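Local atomic coordinates of YcaO (Methanopyrus kandleri, PDB entry 6CIB), a protein that binds ADP and magnesium and, as a YcaO-family enzyme, probably uses ATP to activate peptide backbone amides for thioamidation. Residues 1-11 and 309-317; 210-218 and 320-329. One frame throughout, in Å; residues are numbered along the deposited sequence.

Interaction 1. Residues 1-11 and 309-317; sequences MTDIVYDVEGF and TTGSLEKLT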
loop_
_atom_site.group_PDB
_atom_site.type_symbol
_atom_site.label_atom_id
_atom_site.label_comp_id
_atom_site.label_asym_id
_atom_site.label_seq_id
_atom_site.Cartn_x
_atom_site.Cartn_y
_atom_site.Cartn_z
HETATM N N MSE A 1 -1.492 16.226 -20.210
HETATM C CA MSE A 1 -0.414 15.217 -20.460
HETATM C C MSE A 1 0.866 15.504 -19.642
HETATM O O MSE A 1 1.790 16.190 -20.105
HETATM C CB MSE A 1 -0.129 15.117 -21.962
HETATM C CG MSE A 1 0.780 13.971 -22.384
HETATM SE SE MSE A 1 1.494 14.234 -24.024
HETATM C CE MSE A 1 2.645 15.582 -23.726
ATOM N N THR A 2 0.893 14.972 -18.418
ATOM C CA THR A 2 2.028 15.087 -17.487
ATOM C C THR A 2 2.907 13.848 -17.638
ATOM O O THR A 2 2.444 12.718 -17.410
ATOM C CB THR A 2 1.540 15.191 -16.023
ATOM O OG1 THR A 2 0.528 16.194 -15.921
ATOM C CG2 THR A 2 2.685 15.532 -15.068
ATOM N N ASP A 3 4.165 14.058 -18.019
ATOM C CA ASP A 3 5.107 12.951 -18.212
ATOM C C ASP A 3 5.504 12.293 -16.894
ATOM O O ASP A 3 5.706 12.972 -15.880
ATOM C CB ASP A 3 6.374 13.409 -18.950
ATOM C CG ASP A 3 6.101 13.884 -20.378
ATOM O OD1 ASP A 3 5.145 13.415 -21.041
ATOM O OD2 ASP A 3 6.872 14.739 -20.847
ATOM N N ILE A 4 5.587 10.965 -16.927
ATOM C CA ILE A 4 6.184 10.177 -15.859
ATOM C C ILE A 4 7.677 10.234 -16.145
ATOM O O ILE A 4 8.140 9.681 -17.143
ATOM C CB ILE A 4 5.658 8.714 -15.857
ATOM C CG1 ILE A 4 4.143 8.685 -15.611
ATOM C CG2 ILE A 4 6.386 7.867 -14.812
ATOM C CD1 ILE A 4 3.436 7.466 -16.181
ATOM N N VAL A 5 8.412 10.940 -15.289
ATOM C CA VAL A 5 9.863 11.100 -15.452
ATOM C C VAL A 5 10.623 10.115 -14.561
ATOM O O VAL A 5 11.836 9.986 -14.659
ATOM C CB VAL A 5 10.338 12.560 -15.191
ATOM C CG1 VAL A 5 9.636 13.544 -16.128
ATOM C CG2 VAL A 5 10.141 12.966 -13.730
ATOM N N TYR A 6 9.892 9.426 -13.690
ATOM C CA TYR A 6 10.493 8.511 -12.720
ATOM C C TYR A 6 9.576 7.328 -12.471
ATOM O O TYR A 6 8.389 7.497 -12.157
ATOM C CB TYR A 6 10.825 9.266 -11.424
ATOM C CG TYR A 6 11.601 8.470 -10.406
ATOM C CD1 TYR A 6 12.992 8.371 -10.470
ATOM C CD2 TYR A 6 10.937 7.817 -9.360
ATOM C CE1 TYR A 6 13.701 7.641 -9.519
ATOM C CE2 TYR A 6 11.632 7.092 -8.406
ATOM C CZ TYR A 6 13.009 7.009 -8.488
ATOM O OH TYR A 6 13.680 6.286 -7.533
ATOM N N ASP A 7 10.120 6.126 -12.631
ATOM C CA ASP A 7 9.321 4.913 -12.470
ATOM C C ASP A 7 10.090 3.754 -11.842
ATOM O O ASP A 7 10.018 2.621 -12.313
ATOM C CB ASP A 7 8.639 4.522 -13.797
ATOM C CG ASP A 7 9.621 4.046 -14.862
ATOM O OD1 ASP A 7 10.845 4.311 -14.769
ATOM O OD2 ASP A 7 9.143 3.382 -15.801
ATOM N N VAL A 8 10.804 4.043 -10.755
ATOM C CA VAL A 8 11.551 3.022 -10.029
ATOM C C VAL A 8 10.623 2.405 -8.946
ATOM O O VAL A 8 10.052 1.328 -9.167
ATOM C CB VAL A 8 12.906 3.575 -9.509
ATOM C CG1 VAL A 8 13.724 2.497 -8.819
ATOM C CG2 VAL A 8 13.719 4.169 -10.660
ATOM N N GLU A 9 10.431 3.106 -7.826
ATOM C CA GLU A 9 9.558 2.648 -6.735
ATOM C C GLU A 9 8.080 2.923 -6.988
ATOM O O GLU A 9 7.229 2.261 -6.407
ATOM C CB GLU A 9 9.948 3.303 -5.401
ATOM C CG GLU A 9 11.317 2.917 -4.876
ATOM C CD GLU A 9 12.441 3.734 -5.478
ATOM O OE1 GLU A 9 12.181 4.621 -6.324
ATOM O OE2 GLU A 9 13.595 3.490 -5.095
ATOM N N GLY A 10 7.791 3.923 -7.822
ATOM C CA GLY A 10 6.423 4.307 -8.180
ATOM C C GLY A 10 6.447 5.253 -9.378
ATOM O O GLY A 10 7.526 5.601 -9.869
ATOM N N PHE A 11 5.263 5.668 -9.835
ATOM C CA PHE A 11 5.112 6.526 -11.019
ATOM C C PHE A 11 5.014 7.991 -10.612
ATOM O O PHE A 11 4.034 8.420 -9.997
ATOM C CB PHE A 11 3.893 6.100 -11.844
ATOM C CG PHE A 11 3.912 4.655 -12.251
ATOM C CD1 PHE A 11 4.653 4.236 -13.368
ATOM C CD2 PHE A 11 3.195 3.704 -11.522
ATOM C CE1 PHE A 11 4.675 2.896 -13.738
ATOM C CE2 PHE A 11 3.208 2.370 -11.890
ATOM C CZ PHE A 11 3.944 1.963 -12.999
ATOM N N THR A 309 1.341 0.089 -20.563
ATOM C CA THR A 309 2.639 0.746 -20.714
ATOM C C THR A 309 2.475 2.196 -20.308
ATOM O O THR A 309 1.413 2.802 -20.496
ATOM C CB THR A 309 3.218 0.654 -22.147
ATOM O OG1 THR A 309 2.282 1.198 -23.083
ATOM C CG2 THR A 309 3.545 -0.787 -22.520
ATOM N N THR A 310 3.542 2.753 -19.764
ATOM C CA THR A 310 3.429 3.968 -18.982
ATOM C C THR A 310 3.932 5.200 -19.723
ATOM O O THR A 310 5.143 5.427 -19.846
ATOM C CB THR A 310 4.099 3.784 -17.610
ATOM O OG1 THR A 310 5.431 3.284 -17.792
ATOM C CG2 THR A 310 3.303 2.779 -16.783
ATOM N N GLY A 311 2.978 5.972 -20.238
ATOM C CA GLY A 311 3.265 7.232 -20.900
ATOM C C GLY A 311 3.069 8.390 -19.946
ATOM O O GLY A 311 4.006 8.821 -19.255
ATOM N N SER A 312 1.841 8.900 -19.916
ATOM C CA SER A 312 1.516 10.036 -19.072
ATOM C C SER A 312 0.790 9.589 -17.809
ATOM O O SER A 312 0.159 8.525 -17.778
ATOM C CB SER A 312 0.702 11.083 -19.842
ATOM O OG SER A 312 -0.664 10.723 -19.921
ATOM N N LEU A 313 0.884 10.424 -16.778
ATOM C CA LEU A 313 0.265 10.178 -15.490
ATOM C C LEU A 313 -1.263 10.103 -15.577
ATOM O O LEU A 313 -1.879 9.251 -14.927
ATOM C CB LEU A 313 0.704 11.276 -14.521
ATOM C CG LEU A 313 0.934 10.981 -13.044
ATOM C CD1 LEU A 313 1.928 9.852 -12.795
ATOM C CD2 LEU A 313 1.408 12.271 -12.386
ATOM N N GLU A 314 -1.856 10.984 -16.389
ATOM C CA GLU A 314 -3.308 11.050 -16.595
ATOM C C GLU A 314 -3.870 9.784 -17.235
ATOM O O GLU A 314 -4.895 9.267 -16.792
ATOM C CB GLU A 314 -3.697 12.279 -17.445
ATOM C CG GLU A 314 -3.489 13.630 -16.770
ATOM C CD GLU A 314 -2.095 14.211 -16.961
ATOM O OE1 GLU A 314 -1.209 13.550 -17.542
ATOM O OE2 GLU A 314 -1.875 15.358 -16.522
ATOM N N LYS A 315 -3.190 9.313 -18.278
ATOM C CA LYS A 315 -3.536 8.096 -19.022
ATOM C C LYS A 315 -3.390 6.857 -18.129
ATOM O O LYS A 315 -4.261 5.975 -18.123
ATOM C CB LYS A 315 -2.624 7.985 -20.262
ATOM C CG LYS A 315 -2.708 6.692 -21.068
ATOM C CD LYS A 315 -3.535 6.866 -22.328
ATOM C CE LYS A 315 -2.919 6.106 -23.495
ATOM N NZ LYS A 315 -3.552 6.482 -24.793
ATOM N N LEU A 316 -2.286 6.802 -17.381
ATOM C CA LEU A 316 -2.025 5.683 -16.473
ATOM C C LEU A 316 -3.121 5.559 -15.424
ATOM O O LEU A 316 -3.638 4.460 -15.201
ATOM C CB LEU A 316 -0.630 5.786 -15.829
ATOM C CG LEU A 316 -0.201 4.690 -14.848
ATOM C CD1 LEU A 316 -0.219 3.311 -15.493
ATOM C CD2 LEU A 316 1.179 5.001 -14.312
ATOM N N THR A 317 -3.491 6.696 -14.826
ATOM C CA THR A 317 -4.593 6.794 -13.856
ATOM C C THR A 317 -5.906 6.269 -14.455
ATOM O O THR A 317 -6.558 5.416 -13.865
ATOM C CB THR A 317 -4.789 8.250 -13.362
ATOM O OG1 THR A 317 -3.556 8.756 -12.841
ATOM C CG2 THR A 317 -5.866 8.333 -12.274
HETATM O O HOH W 1 6.793 8.715 -19.802
HETATM O O HOH W 2 7.018 1.837 -15.965
HETATM O O HOH W 3 7.070 5.062 -16.987
#
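The backbones of Thr2 and Leu313 join through one bond, Leu313 N to Thr2 O at 2.8 Å, beside a single beta bridge that pairs Asp3 with Ser312 at the start of helix 313-325. Ser312 is the N-cap of that helix: its OG accepts a weak bond from Lys315 N. In the first turn Glu314 reaches back to the N-terminal loop and grips Thr2 with both carboxylate oxygens. Glu314 OE1 accepts from Thr2 N at 2.7 Å (177°), and Glu314 OE2 from Thr2 OG1 at 2.6 Å, each met on the syn side and somewhat out of the carboxylate plane. A bend in the Glu314 chain (chi2 88°) turns the carboxylate back toward Thr2. Farther along the segment, Ile4 lays CG1 against Leu313 CD1 and CD1 against Leu316 CD2. Leu316 CD2 also sits over a face of the Phe11 ring, 3.6 Å from its centroid, a CH-pi contact. Phe11 precedes the ADP-binding Arg12, and its side chain also touches Ile159 of helix 154-177, so the packing runs close to the nucleotide pocket. Two waters link Asp7 to Thr310; a third donates to both Ile4 O and Gly311 O, at 2.8 Å from the latter.

Interaction 2. Residues 210-218 and 320-329; sequences PSRVEGVYV and LVERVAEAGL
Val213 meets helix 313-325 and the turn after it with both of its methyl groups. Its chi1 of -178° sets CG1 anti to the backbone N and CG2 beside it, which gives each methyl different partners: Val213 CG1 packs on Arg323 CB at 3.7 Å and on Val324 CG2, while Val213 CG2 meets Ala327 CB and Leu329 CD1. Val216 adds a second apolar point at Leu320, one helical turn before Val324, with Val216 CG2 lying 3.7 Å from Leu320 CD2 and the two side chains crossing at about a right angle. Arg323 passes its aliphatic part by the backbone of Glu214, with CD 3.2 Å from Glu214 O, and its NH1 forms a salt bridge with Glu214 OE2 at 3.4 Å. The carboxylate and guanidinium planes are 56° apart, which excludes a coplanar two-pronged pairing. At the other end of the contact, Leu329 CD2 lies over one face of the Arg212 guanidinium, nearest NH1 at 3.4 Å.

The motif presenting these residues is a type II beta turn, Val213 to Val216, leading into strand 217-224 of the three-stranded antiparallel sheet. Gly215 occupies its third position with phi 89°, a positive value that suits glycine at this place in a type II turn. On the partner side the helix gives way to Gly328, whose positive phi turns the chain so that Leu329 comes back toward Val213.

Two waters bridge the backbones: one donates to Arg212 O and Ala327 O, both at 2.6 Å, and the other accepts from Glu214 N and donates to Arg323 O. Farther out, Asp169 forms a salt bridge with Arg212 NH1, and Asn366 O accepts from NH2, fixing the guanidinium with one face against Leu329 CD2. Behind the contact Val216 touches Leu163 of helix 154-177, and both Val324 and Leu329 rest on Val351 of strand 346-351.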
loop_
_atom_site.group_PDB
_atom_site.type_symbol
_atom_site.label_atom_id
_atom_site.label_comp_id
_atom_site.label_asym_id
_atom_site.label_seq_id
_atom_site.Cartn_x
_atom_site.Cartn_y
_atom_site.Cartn_z
ATOM N N PRO A 210 -2.103 -14.289 -7.399
ATOM C CA PRO A 210 -3.193 -14.137 -8.365
ATOM C C PRO A 210 -3.795 -12.732 -8.261
ATOM O O PRO A 210 -4.279 -12.333 -7.197
ATOM C CB PRO A 210 -4.202 -15.206 -7.926
ATOM C CG PRO A 210 -3.910 -15.434 -6.477
ATOM C CD PRO A 210 -2.413 -15.325 -6.396
ATOM N N SER A 211 -3.717 -11.980 -9.351
ATOM C CA SER A 211 -4.316 -10.656 -9.421
ATOM C C SER A 211 -5.710 -10.746 -10.029
ATOM O O SER A 211 -5.903 -11.382 -11.068
ATOM C CB SER A 211 -3.432 -9.727 -10.249
ATOM O OG SER A 211 -4.055 -8.470 -10.460
ATOM N N ARG A 212 -6.669 -10.089 -9.384
ATOM C CA ARG A 212 -8.038 -10.012 -9.897
ATOM C C ARG A 212 -8.244 -8.824 -10.838
ATOM O O ARG A 212 -9.351 -8.606 -11.316
ATOM C CB ARG A 212 -9.044 -9.954 -8.747
ATOM C CG ARG A 212 -9.115 -11.224 -7.918
ATOM C CD ARG A 212 -9.689 -10.885 -6.558
ATOM N NE ARG A 212 -11.041 -11.375 -6.402
ATOM C CZ ARG A 212 -11.908 -10.990 -5.470
ATOM N NH1 ARG A 212 -11.619 -10.042 -4.577
ATOM N NH2 ARG A 212 -13.100 -11.561 -5.455
ATOM N N VAL A 213 -7.175 -8.068 -11.106
ATOM C CA VAL A 213 -7.239 -6.886 -11.968
ATOM C C VAL A 213 -6.286 -7.070 -13.155
ATOM O O VAL A 213 -5.073 -7.215 -12.979
ATOM C CB VAL A 213 -6.891 -5.586 -11.193
ATOM C CG1 VAL A 213 -7.013 -4.356 -12.093
ATOM C CG2 VAL A 213 -7.770 -5.431 -9.949
ATOM N N GLU A 214 -6.831 -7.048 -14.365
ATOM C CA GLU A 214 -6.010 -7.289 -15.543
ATOM C C GLU A 214 -5.083 -6.123 -15.856
ATOM O O GLU A 214 -5.481 -4.961 -15.768
ATOM C CB GLU A 214 -6.848 -7.646 -16.766
ATOM C CG GLU A 214 -6.073 -8.554 -17.705
ATOM C CD GLU A 214 -6.766 -8.765 -19.020
ATOM O OE1 GLU A 214 -7.888 -9.306 -19.007
ATOM O OE2 GLU A 214 -6.176 -8.389 -20.056
ATOM N N GLY A 215 -3.845 -6.461 -16.210
ATOM C CA GLY A 215 -2.796 -5.477 -16.435
ATOM C C GLY A 215 -2.005 -5.109 -15.188
ATOM O O GLY A 215 -0.991 -4.423 -15.297
ATOM N N VAL A 216 -2.469 -5.545 -14.011
ATOM C CA VAL A 216 -1.793 -5.255 -12.737
ATOM C C VAL A 216 -1.237 -6.553 -12.148
ATOM O O VAL A 216 -1.973 -7.529 -11.976
ATOM C CB VAL A 216 -2.719 -4.560 -11.701
ATOM C CG1 VAL A 216 -1.956 -4.236 -10.413
ATOM C CG2 VAL A 216 -3.316 -3.288 -12.273
ATOM N N TYR A 217 0.059 -6.549 -11.853
ATOM C CA TYR A 217 0.738 -7.699 -11.242
ATOM C C TYR A 217 0.964 -7.456 -9.764
ATOM O O TYR A 217 1.291 -6.341 -9.370
ATOM C CB TYR A 217 2.070 -7.975 -11.956
ATOM C CG TYR A 217 1.873 -8.334 -13.410
ATOM C CD1 TYR A 217 1.504 -9.635 -13.783
ATOM C CD2 TYR A 217 2.027 -7.371 -14.415
ATOM C CE1 TYR A 217 1.304 -9.973 -15.114
ATOM C CE2 TYR A 217 1.830 -7.698 -15.754
ATOM C CZ TYR A 217 1.470 -8.995 -16.095
ATOM O OH TYR A 217 1.273 -9.329 -17.413
ATOM N N VAL A 218 0.766 -8.496 -8.954
ATOM C CA VAL A 218 1.033 -8.413 -7.518
ATOM C C VAL A 218 2.089 -9.457 -7.138
ATOM O O VAL A 218 1.948 -10.643 -7.470
ATOM C CB VAL A 218 -0.251 -8.562 -6.659
ATOM C CG1 VAL A 218 0.058 -8.384 -5.175
ATOM C CG2 VAL A 218 -1.321 -7.553 -7.085
ATOM N N LEU A 320 -5.699 2.406 -15.191
ATOM C CA LEU A 320 -5.783 1.657 -13.933
ATOM C C LEU A 320 -7.190 1.643 -13.363
ATOM O O LEU A 320 -7.675 0.587 -12.970
ATOM C CB LEU A 320 -4.763 2.161 -12.902
ATOM C CG LEU A 320 -3.301 1.797 -13.192
ATOM C CD1 LEU A 320 -2.373 2.510 -12.220
ATOM C CD2 LEU A 320 -3.067 0.294 -13.164
ATOM N N VAL A 321 -7.850 2.806 -13.356
ATOM C CA VAL A 321 -9.237 2.931 -12.862
ATOM C C VAL A 321 -10.193 2.033 -13.675
ATOM O O VAL A 321 -11.023 1.307 -13.105
ATOM C CB VAL A 321 -9.712 4.406 -12.855
ATOM C CG1 VAL A 321 -11.223 4.513 -12.661
ATOM C CG2 VAL A 321 -8.996 5.199 -11.766
ATOM N N GLU A 322 -10.044 2.078 -14.997
ATOM C CA GLU A 322 -10.853 1.268 -15.912
ATOM C C GLU A 322 -10.746 -0.230 -15.594
ATOM O O GLU A 322 -11.772 -0.907 -15.460
ATOM C CB GLU A 322 -10.459 1.554 -17.364
ATOM C CG GLU A 322 -10.982 2.887 -17.896
ATOM C CD GLU A 322 -10.517 3.202 -19.315
ATOM O OE1 GLU A 322 -9.521 2.603 -19.779
ATOM O OE2 GLU A 322 -11.144 4.065 -19.967
ATOM N N ARG A 323 -9.510 -0.713 -15.424
ATOM C CA ARG A 323 -9.240 -2.128 -15.137
ATOM C C ARG A 323 -9.808 -2.590 -13.801
ATOM O O ARG A 323 -10.352 -3.688 -13.709
ATOM C CB ARG A 323 -7.742 -2.449 -15.229
ATOM C CG ARG A 323 -7.110 -2.197 -16.598
ATOM C CD ARG A 323 -7.460 -3.255 -17.637
ATOM N NE ARG A 323 -6.840 -2.960 -18.931
ATOM C CZ ARG A 323 -6.661 -3.843 -19.916
ATOM N NH1 ARG A 323 -7.045 -5.114 -19.784
ATOM N NH2 ARG A 323 -6.085 -3.453 -21.047
ATOM N N VAL A 324 -9.702 -1.741 -12.779
ATOM C CA VAL A 324 -10.316 -2.020 -11.477
ATOM C C VAL A 324 -11.850 -1.981 -11.553
ATOM O O VAL A 324 -12.516 -2.838 -10.965
ATOM C CB VAL A 324 -9.780 -1.106 -10.346
ATOM C CG1 VAL A 324 -10.392 -1.501 -9.009
ATOM C CG2 VAL A 324 -8.263 -1.211 -10.246
ATOM N N ALA A 325 -12.402 -0.997 -12.266
ATOM C CA ALA A 325 -13.859 -0.934 -12.493
ATOM C C ALA A 325 -14.413 -2.174 -13.216
ATOM O O ALA A 325 -15.558 -2.562 -12.976
ATOM C CB ALA A 325 -14.247 0.335 -13.232
ATOM N N GLU A 326 -13.587 -2.796 -14.063
ATOM C CA GLU A 326 -13.970 -4.002 -14.822
ATOM C C GLU A 326 -13.871 -5.306 -14.033
ATOM O O GLU A 326 -14.400 -6.329 -14.464
ATOM C CB GLU A 326 -13.110 -4.133 -16.075
ATOM C CG GLU A 326 -13.535 -3.230 -17.215
ATOM C CD GLU A 326 -12.405 -2.905 -18.165
ATOM O OE1 GLU A 326 -11.447 -3.695 -18.305
ATOM O OE2 GLU A 326 -12.481 -1.837 -18.795
ATOM N N ALA A 327 -13.217 -5.252 -12.871
ATOM C CA ALA A 327 -12.773 -6.448 -12.159
ATOM C C ALA A 327 -13.846 -7.177 -11.362
ATOM O O ALA A 327 -13.587 -8.259 -10.825
ATOM C CB ALA A 327 -11.581 -6.104 -11.266
ATOM N N GLY A 328 -15.041 -6.597 -11.271
ATOM C CA GLY A 328 -16.105 -7.157 -10.426
ATOM C C GLY A 328 -15.857 -6.901 -8.950
ATOM O O GLY A 328 -16.262 -7.701 -8.093
ATOM N N LEU A 329 -15.195 -5.782 -8.651
ATOM C CA LEU A 329 -14.816 -5.433 -7.272
ATOM C C LEU A 329 -15.561 -4.198 -6.749
ATOM O O LEU A 329 -15.095 -3.538 -5.821
ATOM C CB LEU A 329 -13.294 -5.229 -7.172
ATOM C CG LEU A 329 -12.340 -6.350 -7.609
ATOM C CD1 LEU A 329 -10.894 -5.888 -7.524
ATOM C CD2 LEU A 329 -12.528 -7.627 -6.808
HETATM O O HOH W 4 -11.649 -9.843 -11.371
HETATM O O HOH W 5 -9.859 -6.062 -14.750
#

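Overall arrangement
From the N terminus, residues 1-11 lead toward helix 16-25 and meet their partner only after 297 residues, when 309-317 arrives and interaction 1 closes the loop. Within that span lies 210-218, the connection from strand 203-209 together with the start of strand 217-224, whose own loop of 101 residues closes at 320-329 in interaction 2. Because 320-329 follows 309-317, the two closures cross. Both use helix 313-325, its beginning in interaction 1 and its end in interaction 2, with contact centres 18 Å apart. The helix thereby ties the N-terminal segment to the three-stranded sheet, and both contacts also border helix 154-177, which carries ADP-binding Glu156 and Gln160.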